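Local coordinates for DNA topoisomerase 2-associated protein PAT1 (Saccharomyces cerevisiae, PDB 5LMG) that activates mRNA decapping and represses translation in yeast, its C-terminal domain binding the decapping enzyme Dcp2 directly, at residues K44-I55 with Y91-F102; D76-L84 with F115-I124. The protein carries 2 engineered substitutions. All coordinates share one frame; numbering follows the deposited sequence.

Contact 1 (K44-I55 with Y91-F102); sequences KSGGKKFILELI and YDVNPFISMLSF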
loop_
_atom_site.group_PDB
_atom_site.type_symbol
_atom_site.label_atom_id
_atom_site.label_comp_id
_atom_site.label_asym_id
_atom_site.label_seq_id
_atom_site.Cartn_x
_atom_site.Cartn_y
_atom_site.Cartn_z
ATOM N N LYS A 44 -22.198 -11.477 -8.438
ATOM C CA LYS A 44 -22.518 -10.053 -8.594
ATOM C C LYS A 44 -21.867 -9.454 -9.865
ATOM O O LYS A 44 -22.022 -8.260 -10.133
ATOM C CB LYS A 44 -22.089 -9.269 -7.341
ATOM C CG LYS A 44 -23.189 -9.142 -6.296
ATOM C CD LYS A 44 -22.928 -7.979 -5.341
ATOM C CE LYS A 44 -24.157 -7.603 -4.551
ATOM N NZ LYS A 44 -23.990 -6.299 -3.858
ATOM N N SER A 45 -21.145 -10.293 -10.640
ATOM C CA SER A 45 -20.455 -9.932 -11.881
ATOM C C SER A 45 -20.758 -10.879 -13.059
ATOM O O SER A 45 -20.311 -10.612 -14.181
ATOM C CB SER A 45 -18.952 -9.837 -11.649
ATOM O OG SER A 45 -18.426 -11.087 -11.238
ATOM N N GLY A 46 -21.517 -11.950 -12.800
ATOM C CA GLY A 46 -21.915 -12.917 -13.819
ATOM C C GLY A 46 -21.590 -14.373 -13.545
ATOM O O GLY A 46 -21.987 -15.244 -14.326
ATOM N N GLY A 47 -20.868 -14.640 -12.457
ATOM C CA GLY A 47 -20.477 -15.991 -12.066
ATOM C C GLY A 47 -19.053 -16.367 -12.433
ATOM O O GLY A 47 -18.437 -15.724 -13.289
ATOM N N LYS A 48 -18.538 -17.439 -11.793
ATOM C CA LYS A 48 -17.181 -17.972 -11.959
ATOM C C LYS A 48 -16.857 -18.409 -13.390
ATOM O O LYS A 48 -15.791 -18.052 -13.894
ATOM C CB LYS A 48 -16.909 -19.113 -10.961
ATOM C CG LYS A 48 -15.436 -19.493 -10.843
ATOM C CD LYS A 48 -15.222 -20.623 -9.858
ATOM C CE LYS A 48 -13.761 -20.956 -9.716
ATOM N NZ LYS A 48 -13.535 -21.975 -8.662
ATOM N N LYS A 49 -17.761 -19.176 -14.037
ATOM C CA LYS A 49 -17.559 -19.669 -15.406
ATOM C C LYS A 49 -17.542 -18.545 -16.450
ATOM O O LYS A 49 -16.818 -18.650 -17.444
ATOM C CB LYS A 49 -18.572 -20.768 -15.766
ATOM C CG LYS A 49 -18.225 -22.115 -15.145
ATOM C CD LYS A 49 -19.251 -23.189 -15.461
ATOM C CE LYS A 49 -19.005 -24.434 -14.642
ATOM N NZ LYS A 49 -19.975 -25.513 -14.965
ATOM N N PHE A 50 -18.307 -17.464 -16.205
ATOM C CA PHE A 50 -18.369 -16.305 -17.095
ATOM C C PHE A 50 -17.069 -15.480 -17.018
ATOM O O PHE A 50 -16.537 -15.093 -18.059
ATOM C CB PHE A 50 -19.616 -15.447 -16.785
ATOM C CG PHE A 50 -19.642 -14.079 -17.427
ATOM C CD1 PHE A 50 -19.814 -13.937 -18.800
ATOM C CD2 PHE A 50 -19.501 -12.930 -16.657
ATOM C CE1 PHE A 50 -19.831 -12.672 -19.393
ATOM C CE2 PHE A 50 -19.518 -11.665 -17.251
ATOM C CZ PHE A 50 -19.683 -11.545 -18.614
ATOM N N ILE A 51 -16.556 -15.239 -15.791
ATOM C CA ILE A 51 -15.322 -14.483 -15.551
ATOM C C ILE A 51 -14.096 -15.264 -16.097
ATOM O O ILE A 51 -13.267 -14.674 -16.804
ATOM C CB ILE A 51 -15.195 -14.031 -14.060
ATOM C CG1 ILE A 51 -16.360 -13.072 -13.632
ATOM C CG2 ILE A 51 -13.827 -13.421 -13.747
ATOM C CD1 ILE A 51 -16.548 -11.714 -14.427
ATOM N N LEU A 52 -14.037 -16.594 -15.839
ATOM C CA LEU A 52 -12.965 -17.462 -16.348
ATOM C C LEU A 52 -12.945 -17.488 -17.874
ATOM O O LEU A 52 -11.863 -17.519 -18.465
ATOM C CB LEU A 52 -13.033 -18.882 -15.758
ATOM C CG LEU A 52 -12.682 -19.012 -14.264
ATOM C CD1 LEU A 52 -12.983 -20.403 -13.759
ATOM C CD2 LEU A 52 -11.232 -18.644 -13.981
ATOM N N GLU A 53 -14.142 -17.388 -18.508
ATOM C CA GLU A 53 -14.301 -17.318 -19.961
ATOM C C GLU A 53 -13.776 -15.972 -20.465
ATOM O O GLU A 53 -13.095 -15.938 -21.493
ATOM C CB GLU A 53 -15.773 -17.516 -20.367
ATOM C CG GLU A 53 -15.988 -17.672 -21.864
ATOM C CD GLU A 53 -17.414 -17.481 -22.352
ATOM O OE1 GLU A 53 -18.011 -16.415 -22.067
ATOM O OE2 GLU A 53 -17.915 -18.377 -23.070
ATOM N N LEU A 54 -14.078 -14.871 -19.738
ATOM C CA LEU A 54 -13.613 -13.526 -20.094
ATOM C C LEU A 54 -12.092 -13.442 -20.076
ATOM O O LEU A 54 -11.522 -12.840 -20.981
ATOM C CB LEU A 54 -14.221 -12.436 -19.193
ATOM C CG LEU A 54 -15.721 -12.126 -19.338
ATOM C CD1 LEU A 54 -16.072 -10.848 -18.584
ATOM C CD2 LEU A 54 -16.156 -11.998 -20.816
ATOM N N ILE A 55 -11.443 -14.062 -19.062
ATOM C CA ILE A 55 -9.985 -14.109 -18.911
ATOM C C ILE A 55 -9.363 -14.817 -20.130
ATOM O O ILE A 55 -8.421 -14.277 -20.711
ATOM C CB ILE A 55 -9.539 -14.715 -17.534
ATOM C CG1 ILE A 55 -9.992 -13.810 -16.364
ATOM C CG2 ILE A 55 -8.008 -14.925 -17.476
ATOM C CD1 ILE A 55 -9.968 -14.444 -14.967
ATOM N N TYR A 91 -23.573 -5.039 -14.366
ATOM C CA TYR A 91 -23.466 -5.840 -13.142
ATOM C C TYR A 91 -23.184 -4.999 -11.894
ATOM O O TYR A 91 -22.625 -3.903 -12.002
ATOM C CB TYR A 91 -22.376 -6.917 -13.310
ATOM C CG TYR A 91 -22.562 -7.824 -14.510
ATOM C CD1 TYR A 91 -21.998 -7.509 -15.743
ATOM C CD2 TYR A 91 -23.270 -9.019 -14.403
ATOM C CE1 TYR A 91 -22.150 -8.349 -16.847
ATOM C CE2 TYR A 91 -23.419 -9.872 -15.496
ATOM C CZ TYR A 91 -22.860 -9.532 -16.718
ATOM O OH TYR A 91 -23.005 -10.371 -17.800
ATOM N N ASP A 92 -23.551 -5.538 -10.705
ATOM C CA ASP A 92 -23.323 -4.915 -9.391
ATOM C C ASP A 92 -21.824 -4.689 -9.129
ATOM O O ASP A 92 -21.446 -3.662 -8.561
ATOM C CB ASP A 92 -23.956 -5.759 -8.272
ATOM C CG ASP A 92 -25.477 -5.767 -8.293
ATOM O OD1 ASP A 92 -26.083 -4.713 -7.982
ATOM O OD2 ASP A 92 -26.062 -6.833 -8.592
ATOM N N VAL A 93 -20.980 -5.648 -9.569
ATOM C CA VAL A 93 -19.517 -5.604 -9.504
ATOM C C VAL A 93 -19.030 -5.751 -10.957
ATOM O O VAL A 93 -19.362 -6.736 -11.623
ATOM C CB VAL A 93 -18.913 -6.685 -8.559
ATOM C CG1 VAL A 93 -17.386 -6.698 -8.636
ATOM C CG2 VAL A 93 -19.370 -6.478 -7.116
ATOM N N ASN A 94 -18.296 -4.740 -11.457
ATOM C CA ASN A 94 -17.780 -4.699 -12.832
ATOM C C ASN A 94 -16.979 -5.978 -13.209
ATOM O O ASN A 94 -16.155 -6.429 -12.402
ATOM C CB ASN A 94 -16.954 -3.417 -13.037
ATOM C CG ASN A 94 -16.411 -3.237 -14.428
ATOM O OD1 ASN A 94 -15.314 -3.693 -14.746
ATOM N ND2 ASN A 94 -17.151 -2.545 -15.282
ATOM N N PRO A 95 -17.216 -6.589 -14.404
ATOM C CA PRO A 95 -16.474 -7.817 -14.771
ATOM C C PRO A 95 -14.945 -7.715 -14.713
ATOM O O PRO A 95 -14.294 -8.719 -14.418
ATOM C CB PRO A 95 -16.977 -8.133 -16.183
ATOM C CG PRO A 95 -18.328 -7.491 -16.252
ATOM C CD PRO A 95 -18.179 -6.219 -15.461
ATOM N N PHE A 96 -14.373 -6.510 -14.965
ATOM C CA PHE A 96 -12.926 -6.295 -14.883
ATOM C C PHE A 96 -12.430 -6.476 -13.437
ATOM O O PHE A 96 -11.391 -7.101 -13.232
ATOM C CB PHE A 96 -12.509 -4.928 -15.455
ATOM C CG PHE A 96 -11.029 -4.648 -15.343
ATOM C CD1 PHE A 96 -10.127 -5.218 -16.238
ATOM C CD2 PHE A 96 -10.534 -3.830 -14.333
ATOM C CE1 PHE A 96 -8.758 -4.974 -16.126
ATOM C CE2 PHE A 96 -9.164 -3.581 -14.223
ATOM C CZ PHE A 96 -8.285 -4.152 -15.124
ATOM N N ILE A 97 -13.183 -5.935 -12.453
ATOM C CA ILE A 97 -12.890 -6.031 -11.020
ATOM C C ILE A 97 -12.873 -7.503 -10.589
ATOM O O ILE A 97 -11.957 -7.908 -9.877
ATOM C CB ILE A 97 -13.841 -5.130 -10.161
ATOM C CG1 ILE A 97 -13.631 -3.620 -10.459
ATOM C CG2 ILE A 97 -13.767 -5.426 -8.645
ATOM C CD1 ILE A 97 -12.270 -2.979 -9.982
ATOM N N SER A 98 -13.847 -8.300 -11.057
ATOM C CA SER A 98 -13.902 -9.736 -10.749
ATOM C C SER A 98 -12.764 -10.535 -11.388
ATOM O O SER A 98 -12.277 -11.478 -10.759
ATOM C CB SER A 98 -15.255 -10.321 -11.120
ATOM O OG SER A 98 -16.178 -10.039 -10.081
ATOM N N MET A 99 -12.302 -10.128 -12.603
ATOM C CA MET A 99 -11.179 -10.767 -13.313
ATOM C C MET A 99 -9.887 -10.668 -12.486
ATOM O O MET A 99 -9.040 -11.564 -12.547
ATOM C CB MET A 99 -10.985 -10.166 -14.719
ATOM C CG MET A 99 -11.966 -10.723 -15.745
ATOM S SD MET A 99 -11.519 -10.446 -17.492
ATOM C CE MET A 99 -12.055 -8.770 -17.700
ATOM N N LEU A 100 -9.787 -9.604 -11.671
ATOM C CA LEU A 100 -8.675 -9.306 -10.775
ATOM C C LEU A 100 -8.656 -10.215 -9.526
ATOM O O LEU A 100 -7.686 -10.179 -8.776
ATOM C CB LEU A 100 -8.698 -7.813 -10.393
ATOM C CG LEU A 100 -7.775 -6.857 -11.168
ATOM C CD1 LEU A 100 -8.120 -6.804 -12.633
ATOM C CD2 LEU A 100 -7.882 -5.445 -10.618
ATOM N N SER A 101 -9.720 -11.025 -9.307
ATOM C CA SER A 101 -9.807 -12.019 -8.222
ATOM C C SER A 101 -8.968 -13.246 -8.572
ATOM O O SER A 101 -8.683 -14.039 -7.686
ATOM C CB SER A 101 -11.244 -12.493 -8.019
ATOM O OG SER A 101 -12.067 -11.498 -7.440
ATOM N N PHE A 102 -8.619 -13.429 -9.862
ATOM C CA PHE A 102 -7.855 -14.581 -10.348
ATOM C C PHE A 102 -6.423 -14.200 -10.710
ATOM O O PHE A 102 -6.206 -13.130 -11.289
ATOM C CB PHE A 102 -8.564 -15.218 -11.552
ATOM C CG PHE A 102 -9.942 -15.757 -11.238
ATOM C CD1 PHE A 102 -10.107 -17.042 -10.733
ATOM C CD2 PHE A 102 -11.075 -14.969 -11.428
ATOM C CE1 PHE A 102 -11.380 -17.531 -10.421
ATOM C CE2 PHE A 102 -12.349 -15.457 -11.109
ATOM C CZ PHE A 102 -12.491 -16.735 -10.612
#
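Ile51 packs against Phe102 and Met99. The axes of helices 48-55 and 95-99 cross at -85°, 9.7 Å apart, so each lays a short patch on the other. Ile51 can be followed outward. Its CB carries CG2 anti to the backbone N and CG1 beside it (chi1 -62°), which sends the two branches to different partners. CG2 lies 3.6 Å from Phe102 CE2 and also touches CA and CG of Met99. CG1 passes CB of Ser98. CD1, at the tip, reaches the same CB and the O and CB of Pro95. Leu52 sets CD2 over a face of the Phe102 ring, 3.9 Å from its centroid, in a CH-pi contact. Met99 SD meets Leu54 CB. Ile55 CG1 touches Met99 CG, the two side chains running in opposite directions.

The chain before the helix is held by polar groups. Ser98 OG donates to Ser45 OG at 2.7 Å, while Ser45 OG also bonds to Leu42 O. Val93 N donates to Lys44 O at 2.9 Å. Ser45 O sits 3.3 Å above the centre of the Tyr91 ring, buried there with no hydrogen-bond partner in the model. The contact thus joins an apolar helix crossing to a polar lead-in, where the serine pair and the backbone bond to Lys44 together hold residues 44-46 against 91-98.

Contact 2 (D76-L84 with F115-I124); sequences DSTAMWEAL and FLDKQQKLKI. With MG (magnesium ion), chain N.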
loop_
_atom_site.group_PDB
_atom_site.type_symbol
_atom_site.label_atom_id
_atom_site.label_comp_id
_atom_site.label_asym_id
_atom_site.label_seq_id
_atom_site.Cartn_x
_atom_site.Cartn_y
_atom_site.Cartn_z
ATOM N N ASP A 76 -4.469 -3.670 -33.853
ATOM C CA ASP A 76 -5.740 -3.040 -33.506
ATOM C C ASP A 76 -6.183 -3.631 -32.168
ATOM O O ASP A 76 -6.554 -4.804 -32.099
ATOM C CB ASP A 76 -6.798 -3.262 -34.615
ATOM C CG ASP A 76 -8.030 -2.369 -34.512
ATOM O OD1 ASP A 76 -8.450 -2.060 -33.375
ATOM O OD2 ASP A 76 -8.582 -1.991 -35.575
ATOM N N SER A 77 -6.107 -2.816 -31.106
ATOM C CA SER A 77 -6.426 -3.206 -29.729
ATOM C C SER A 77 -7.911 -3.036 -29.325
ATOM O O SER A 77 -8.228 -3.204 -28.148
ATOM C CB SER A 77 -5.519 -2.462 -28.753
ATOM O OG SER A 77 -5.754 -1.065 -28.825
ATOM N N THR A 78 -8.813 -2.723 -30.288
ATOM C CA THR A 78 -10.256 -2.531 -30.039
ATOM C C THR A 78 -10.917 -3.773 -29.415
ATOM O O THR A 78 -11.621 -3.643 -28.411
ATOM C CB THR A 78 -10.978 -2.089 -31.336
ATOM O OG1 THR A 78 -10.355 -0.907 -31.829
ATOM C CG2 THR A 78 -12.466 -1.832 -31.133
ATOM N N ALA A 79 -10.709 -4.958 -30.028
ATOM C CA ALA A 79 -11.267 -6.230 -29.565
ATOM C C ALA A 79 -10.791 -6.573 -28.148
ATOM O O ALA A 79 -11.607 -7.005 -27.333
ATOM C CB ALA A 79 -10.920 -7.347 -30.536
ATOM N N MET A 80 -9.492 -6.315 -27.834
ATOM C CA MET A 80 -8.931 -6.567 -26.502
ATOM C C MET A 80 -9.568 -5.628 -25.460
ATOM O O MET A 80 -9.971 -6.102 -24.386
ATOM C CB MET A 80 -7.396 -6.440 -26.515
ATOM C CG MET A 80 -6.732 -6.793 -25.179
ATOM S SD MET A 80 -6.542 -5.374 -24.061
ATOM C CE MET A 80 -5.175 -4.520 -24.837
ATOM N N TRP A 81 -9.639 -4.303 -25.774
ATOM C CA TRP A 81 -10.243 -3.295 -24.899
ATOM C C TRP A 81 -11.698 -3.668 -24.588
ATOM O O TRP A 81 -12.079 -3.668 -23.421
ATOM C CB TRP A 81 -10.140 -1.866 -25.495
ATOM C CG TRP A 81 -10.929 -0.834 -24.728
ATOM C CD1 TRP A 81 -12.110 -0.263 -25.106
ATOM C CD2 TRP A 81 -10.641 -0.323 -23.414
ATOM N NE1 TRP A 81 -12.552 0.605 -24.131
ATOM C CE2 TRP A 81 -11.676 0.582 -23.078
ATOM C CE3 TRP A 81 -9.602 -0.536 -22.488
ATOM C CZ2 TRP A 81 -11.699 1.279 -21.861
ATOM C CZ3 TRP A 81 -9.613 0.175 -21.295
ATOM C CH2 TRP A 81 -10.654 1.067 -20.989
ATOM N N GLU A 82 -12.472 -4.046 -25.621
ATOM C CA GLU A 82 -13.874 -4.456 -25.481
ATOM C C GLU A 82 -14.038 -5.724 -24.626
ATOM O O GLU A 82 -14.982 -5.800 -23.841
ATOM C CB GLU A 82 -14.545 -4.616 -26.851
ATOM C CG GLU A 82 -14.995 -3.296 -27.455
ATOM C CD GLU A 82 -15.814 -3.431 -28.725
ATOM O OE1 GLU A 82 -16.982 -3.875 -28.640
ATOM O OE2 GLU A 82 -15.294 -3.072 -29.806
ATOM N N ALA A 83 -13.088 -6.680 -24.729
ATOM C CA ALA A 83 -13.080 -7.931 -23.952
ATOM C C ALA A 83 -12.826 -7.718 -22.435
ATOM O O ALA A 83 -13.024 -8.648 -21.653
ATOM C CB ALA A 83 -12.063 -8.904 -24.532
ATOM N N LEU A 84 -12.425 -6.495 -22.026
ATOM C CA LEU A 84 -12.157 -6.128 -20.627
ATOM C C LEU A 84 -13.399 -5.683 -19.824
ATOM O O LEU A 84 -13.373 -5.741 -18.590
ATOM C CB LEU A 84 -11.056 -5.055 -20.530
ATOM C CG LEU A 84 -9.628 -5.412 -20.944
ATOM C CD1 LEU A 84 -8.743 -4.183 -20.889
ATOM C CD2 LEU A 84 -9.031 -6.488 -20.047
ATOM N N PHE A 115 -0.618 -2.320 -24.879
ATOM C CA PHE A 115 -1.470 -2.037 -26.045
ATOM C C PHE A 115 -2.573 -0.988 -25.817
ATOM O O PHE A 115 -3.423 -0.809 -26.690
ATOM C CB PHE A 115 -2.070 -3.353 -26.595
ATOM C CG PHE A 115 -1.022 -4.320 -27.090
ATOM C CD1 PHE A 115 -0.468 -4.181 -28.357
ATOM C CD2 PHE A 115 -0.543 -5.335 -26.264
ATOM C CE1 PHE A 115 0.532 -5.056 -28.801
ATOM C CE2 PHE A 115 0.460 -6.202 -26.704
ATOM C CZ PHE A 115 0.988 -6.063 -27.973
ATOM N N LEU A 116 -2.542 -0.271 -24.686
ATOM C CA LEU A 116 -3.536 0.761 -24.385
ATOM C C LEU A 116 -2.970 2.169 -24.464
ATOM O O LEU A 116 -1.762 2.357 -24.315
ATOM C CB LEU A 116 -4.142 0.555 -22.986
ATOM C CG LEU A 116 -4.869 -0.752 -22.691
ATOM C CD1 LEU A 116 -5.253 -0.807 -21.245
ATOM C CD2 LEU A 116 -6.094 -0.940 -23.580
ATOM N N ASP A 117 -3.853 3.163 -24.669
ATOM C CA ASP A 117 -3.455 4.569 -24.661
ATOM C C ASP A 117 -3.703 5.154 -23.259
ATOM O O ASP A 117 -4.181 4.425 -22.378
ATOM C CB ASP A 117 -4.110 5.386 -25.802
ATOM C CG ASP A 117 -5.620 5.583 -25.754
ATOM O OD1 ASP A 117 -6.220 5.364 -24.684
ATOM O OD2 ASP A 117 -6.191 5.986 -26.779
ATOM N N LYS A 118 -3.359 6.443 -23.049
ATOM C CA LYS A 118 -3.464 7.132 -21.763
ATOM C C LYS A 118 -4.878 7.098 -21.144
ATOM O O LYS A 118 -5.013 6.698 -19.981
ATOM C CB LYS A 118 -2.930 8.575 -21.879
ATOM C CG LYS A 118 -2.800 9.318 -20.548
ATOM C CD LYS A 118 -2.461 10.785 -20.776
ATOM C CE LYS A 118 -2.982 11.667 -19.668
ATOM N NZ LYS A 118 -2.484 13.065 -19.782
ATOM N N GLN A 119 -5.913 7.499 -21.910
ATOM C CA GLN A 119 -7.300 7.550 -21.425
ATOM C C GLN A 119 -7.863 6.166 -21.063
ATOM O O GLN A 119 -8.658 6.065 -20.122
ATOM C CB GLN A 119 -8.231 8.300 -22.390
ATOM C CG GLN A 119 -7.982 9.828 -22.476
ATOM C CD GLN A 119 -7.981 10.551 -21.137
ATOM O OE1 GLN A 119 -6.972 11.126 -20.716
ATOM N NE2 GLN A 119 -9.102 10.527 -20.431
ATOM N N GLN A 120 -7.447 5.112 -21.796
ATOM C CA GLN A 120 -7.855 3.728 -21.521
ATOM C C GLN A 120 -7.253 3.263 -20.183
ATOM O O GLN A 120 -7.982 2.729 -19.341
ATOM C CB GLN A 120 -7.433 2.787 -22.663
ATOM C CG GLN A 120 -8.330 2.879 -23.895
ATOM C CD GLN A 120 -7.795 2.058 -25.042
ATOM O OE1 GLN A 120 -6.588 1.997 -25.291
ATOM N NE2 GLN A 120 -8.684 1.403 -25.768
ATOM N N LYS A 121 -5.941 3.530 -19.978
ATOM C CA LYS A 121 -5.192 3.226 -18.759
ATOM C C LYS A 121 -5.794 4.001 -17.560
ATOM O O LYS A 121 -5.902 3.449 -16.468
ATOM C CB LYS A 121 -3.710 3.595 -18.930
ATOM C CG LYS A 121 -2.926 2.719 -19.898
ATOM C CD LYS A 121 -1.535 3.301 -20.123
ATOM C CE LYS A 121 -0.694 2.447 -21.031
ATOM N NZ LYS A 121 0.664 3.021 -21.204
ATOM N N LEU A 122 -6.172 5.283 -17.776
ATOM C CA LEU A 122 -6.782 6.132 -16.752
ATOM C C LEU A 122 -8.159 5.580 -16.358
ATOM O O LEU A 122 -8.464 5.531 -15.168
ATOM C CB LEU A 122 -6.857 7.597 -17.239
ATOM C CG LEU A 122 -7.001 8.749 -16.215
ATOM C CD1 LEU A 122 -8.404 9.267 -16.162
ATOM C CD2 LEU A 122 -6.439 8.427 -14.835
ATOM N N LYS A 123 -8.945 5.085 -17.343
ATOM C CA LYS A 123 -10.261 4.461 -17.110
ATOM C C LYS A 123 -10.159 3.198 -16.232
ATOM O O LYS A 123 -11.043 2.954 -15.405
ATOM C CB LYS A 123 -10.957 4.127 -18.432
ATOM C CG LYS A 123 -11.732 5.293 -19.026
ATOM C CD LYS A 123 -12.395 4.888 -20.342
ATOM C CE LYS A 123 -13.153 6.020 -20.993
ATOM N NZ LYS A 123 -14.417 6.333 -20.272
ATOM N N ILE A 124 -9.075 2.423 -16.398
ATOM C CA ILE A 124 -8.794 1.223 -15.597
ATOM C C ILE A 124 -8.536 1.631 -14.136
ATOM O O ILE A 124 -9.163 1.068 -13.239
ATOM C CB ILE A 124 -7.658 0.357 -16.205
ATOM C CG1 ILE A 124 -8.180 -0.388 -17.474
ATOM C CG2 ILE A 124 -7.063 -0.621 -15.158
ATOM C CD1 ILE A 124 -7.184 -1.202 -18.264
HETATM MG MG MG N . -8.202 6.625 -27.230
HETATM O O HOH W 1 -8.628 0.015 -28.315
HETATM O O HOH W 2 -8.868 6.298 -25.222
HETATM O O HOH W 3 -8.871 4.488 -27.800
#
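The Gln120 side chain crosses one face of Trp81. The axes of helices 78-82 and 118-124 run nearly parallel, at 12°, but 12.8 Å apart, and side chains fill the distance. Gln120 CG is over the six-membered ring, 3.8 Å from its centroid, a CH-pi contact. Gln120 NE2 stands over the same face, 3.3 Å from Trp81 CG, with the amide plane turned 37° from the indole. CG of Trp81 is anti to its own N (chi1 171°), and this swings the indole across to helix 118-124. There CZ3 meets Ile124 CG1 at the ring edge. Leu116 CD2 touches both Trp81 CE3 and Met80 CE. Met80 CE also reaches Phe115 CB, 3.8 Å away. This is the tight part. A serine in place of Trp81 would probably leave the Gln120 chain without the ring face it rests on and open a gap beside Leu116 and Ile124.

The other side is looser and wet. Lys123 CD only brushes Trp81 CZ2, at 4.0 Å. Gln120 NE2 donates to water 1 at 2.9 Å, and Ser77 OG also bonds to this water. The other polar atom of the amide, OE1, accepts from Asp117 N in the carbonyl plane. Gln120 N in turn donates to Asp117 OD1, a capping box. Asp117 OD2 binds the magnesium ion at 2.2 Å, and waters 2 and 3 are further ligands. The helix cap thus fixes the amide that covers Trp81, and the carboxylate that caps also holds the metal.

In the fold
Both contacts lie toward the N-terminal end of this helical domain, their centres about 17 Å apart. Contact 1 is more of a core contact, with 9 of 17 touching residues buried against 3 of 9 in contact 2. Both use helix 48-70: contact 1 its first turns, while Met80 and Phe115 of contact 2 rest farther along it. Helix 103-114 borders both. The two meet where Phe96 and Met99 pack on Leu84, and where Phe96 touches Ile124. Contact 1 buries 761 Å² through an aliphatic and aromatic crossing and a serine pair. Contact 2 buries 399 Å², mainly through one indole, with methionine and leucine packing beside it and an outer edge of amide, water and magnesium.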